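Local structure of cupin domain protein (Microcystis aeruginosa DIANCHI905, 5ZBF) at residues Phe4-Lys9 with Gly180-Ala185. The protein is a cupin-superfamily isomerase in biosynthesis of the Choi moiety of aeruginosins, and binds iron(II) and 4-hydroxyphenylpyruvic acid. Residues are numbered along the deposited sequence; the frame is centred on the assembly and turned at random.
Sequences FFPVPK and GQIYYA
Phe4 and Tyr184 are joined by backbone, the Tyr184 N-H reaching Phe4 O at 2.8 Å. Tyr183 CA-H also approaches Phe4 O, and Phe4 CA lies 3.3 Å from Tyr184 O. This is the one direct hydrogen bond between the segments; farther along, a water takes the N-H of Ile182 and donates to Pro6 O. The side chains fill in around this frame. Phe4 sets CG anti to its carbonyl carbon, and its ring meets the strand obliquely, CD1 coming 3.5 Å from Tyr184 O. Phe5 starts away from the strand, but with CG beside its own backbone N (chi1 -59°) the ring swings back until CE1 lies 3.8 Å from Tyr183 CB. Pro6 presses CG against Ile182 CG1 at 3.7 Å, the two side chains meeting at about a right angle; Ile182 holds CG1 between its backbone N and carbonyl carbon (chi1 74°), which carries CD1 to the proline as well. A glycine in place of Pro6 would probably leave Ile182 CG1 and CD1 without the proline's share of their packing and let the backbone there flex. The hydroxyls of Tyr183 and Tyr184 hydrogen-bond to Glu157 and Glu156. Phe5 packs on strands 166-170 and 173-177 of the second cupin domain, while Ile182 meets Phe22 and Cys24 of strand 17-24, placing the contact where the N-terminal strands adjoin that domain.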
loop_
_atom_site.group_PDB
_atom_site.type_symbol
_atom_site.label_atom_id
_atom_site.label_comp_id
_atom_site.label_asym_id
_atom_site.label_seq_id
_atom_site.Cartn_x
_atom_site.Cartn_y
_atom_site.Cartn_z
ATOM N N PHE A 4 -4.929 -10.880 11.346
ATOM C CA PHE A 4 -5.719 -10.329 10.240
ATOM C C PHE A 4 -5.949 -8.825 10.325
ATOM O O PHE A 4 -6.179 -8.175 9.301
ATOM C CB PHE A 4 -7.084 -11.015 10.143
ATOM C CG PHE A 4 -7.023 -12.508 10.001
ATOM C CD1 PHE A 4 -6.054 -13.131 9.211
ATOM C CD2 PHE A 4 -7.982 -13.298 10.621
ATOM C CE1 PHE A 4 -6.026 -14.509 9.075
ATOM C CE2 PHE A 4 -7.964 -14.678 10.481
ATOM C CZ PHE A 4 -6.986 -15.285 9.706
ATOM N N PHE A 5 -5.904 -8.276 11.536
ATOM C CA PHE A 5 -6.031 -6.838 11.747
ATOM C C PHE A 5 -4.876 -6.376 12.633
ATOM O O PHE A 5 -5.046 -6.118 13.827
ATOM C CB PHE A 5 -7.386 -6.497 12.355
ATOM C CG PHE A 5 -8.538 -6.929 11.497
ATOM C CD1 PHE A 5 -8.898 -6.186 10.378
ATOM C CD2 PHE A 5 -9.215 -8.105 11.770
ATOM C CE1 PHE A 5 -9.948 -6.592 9.563
ATOM C CE2 PHE A 5 -10.271 -8.514 10.956
ATOM C CZ PHE A 5 -10.631 -7.754 9.862
ATOM N N PRO A 6 -3.683 -6.291 12.038
ATOM C CA PRO A 6 -2.487 -6.061 12.852
ATOM C C PRO A 6 -2.423 -4.674 13.497
ATOM O O PRO A 6 -2.813 -3.671 12.885
ATOM C CB PRO A 6 -1.337 -6.268 11.864
ATOM C CG PRO A 6 -1.924 -6.082 10.511
ATOM C CD PRO A 6 -3.356 -6.532 10.616
ATOM N N VAL A 7 -1.937 -4.640 14.733
ATOM C CA VAL A 7 -1.714 -3.397 15.459
ATOM C C VAL A 7 -0.340 -2.841 15.072
ATOM O O VAL A 7 0.652 -3.566 15.150
ATOM C CB VAL A 7 -1.776 -3.648 16.977
ATOM C CG1 VAL A 7 -1.469 -2.372 17.745
ATOM C CG2 VAL A 7 -3.135 -4.213 17.381
ATOM N N PRO A 8 -0.271 -1.561 14.641
ATOM C CA PRO A 8 1.018 -1.011 14.234
ATOM C C PRO A 8 1.888 -0.627 15.423
ATOM O O PRO A 8 1.377 -0.368 16.512
ATOM C CB PRO A 8 0.635 0.230 13.431
ATOM C CG PRO A 8 -0.663 0.666 13.997
ATOM C CD PRO A 8 -1.363 -0.589 14.449
ATOM N N LYS A 9 3.197 -0.607 15.183
ATOM C CA LYS A 9 4.181 -0.091 16.116
ATOM C C LYS A 9 4.635 1.281 15.602
ATOM O O LYS A 9 5.036 1.392 14.446
ATOM C CB LYS A 9 5.394 -1.035 16.166
ATOM C CG LYS A 9 5.093 -2.395 16.762
ATOM C CD LYS A 9 6.346 -3.241 16.859
ATOM N N GLY A 180 -5.728 4.520 8.766
ATOM C CA GLY A 180 -4.822 4.285 9.884
ATOM C C GLY A 180 -4.714 2.839 10.323
ATOM O O GLY A 180 -3.817 2.485 11.091
ATOM N N GLN A 181 -5.648 2.011 9.852
ATOM C CA GLN A 181 -5.677 0.583 10.124
ATOM C C GLN A 181 -5.514 -0.145 8.804
ATOM O O GLN A 181 -5.747 0.435 7.746
ATOM C CB GLN A 181 -7.011 0.177 10.743
ATOM C CG GLN A 181 -7.377 0.927 12.008
ATOM C CD GLN A 181 -8.789 0.623 12.472
ATOM O OE1 GLN A 181 -9.747 1.206 11.982
ATOM N NE2 GLN A 181 -8.919 -0.283 13.433
ATOM N N ILE A 182 -5.096 -1.403 8.864
ATOM C CA ILE A 182 -5.083 -2.273 7.680
ATOM C C ILE A 182 -5.722 -3.625 7.975
ATOM O O ILE A 182 -5.906 -4.012 9.134
ATOM C CB ILE A 182 -3.654 -2.514 7.113
ATOM C CG1 ILE A 182 -2.839 -3.483 7.996
ATOM C CG2 ILE A 182 -2.910 -1.200 6.921
ATOM C CD1 ILE A 182 -1.437 -3.729 7.477
ATOM N N TYR A 183 -6.067 -4.341 6.910
ATOM C CA TYR A 183 -6.351 -5.760 7.038
ATOM C C TYR A 183 -5.270 -6.538 6.304
ATOM O O TYR A 183 -4.669 -6.046 5.337
ATOM C CB TYR A 183 -7.762 -6.135 6.543
ATOM C CG TYR A 183 -7.966 -6.011 5.052
ATOM C CD1 TYR A 183 -7.571 -7.024 4.184
ATOM C CD2 TYR A 183 -8.534 -4.872 4.505
ATOM C CE1 TYR A 183 -7.742 -6.900 2.806
ATOM C CE2 TYR A 183 -8.726 -4.742 3.138
ATOM C CZ TYR A 183 -8.326 -5.752 2.288
ATOM O OH TYR A 183 -8.515 -5.601 0.931
ATOM N N TYR A 184 -5.051 -7.757 6.769
ATOM C CA TYR A 184 -4.141 -8.690 6.131
ATOM C C TYR A 184 -4.857 -10.024 5.966
ATOM O O TYR A 184 -5.283 -10.626 6.950
ATOM C CB TYR A 184 -2.879 -8.866 6.976
ATOM C CG TYR A 184 -2.017 -10.021 6.525
ATOM C CD1 TYR A 184 -1.599 -10.119 5.205
ATOM C CD2 TYR A 184 -1.622 -11.020 7.420
ATOM C CE1 TYR A 184 -0.806 -11.177 4.779
ATOM C CE2 TYR A 184 -0.827 -12.076 7.002
ATOM C CZ TYR A 184 -0.425 -12.150 5.679
ATOM O OH TYR A 184 0.357 -13.202 5.240
ATOM N N ALA A 185 -4.989 -10.467 4.721
ATOM C CA ALA A 185 -5.637 -11.742 4.407
ATOM C C ALA A 185 -4.603 -12.682 3.810
ATOM O O ALA A 185 -4.223 -12.519 2.653
ATOM C CB ALA A 185 -6.787 -11.535 3.431
HETATM O O HOH W 1 -4.937 -2.854 11.497
#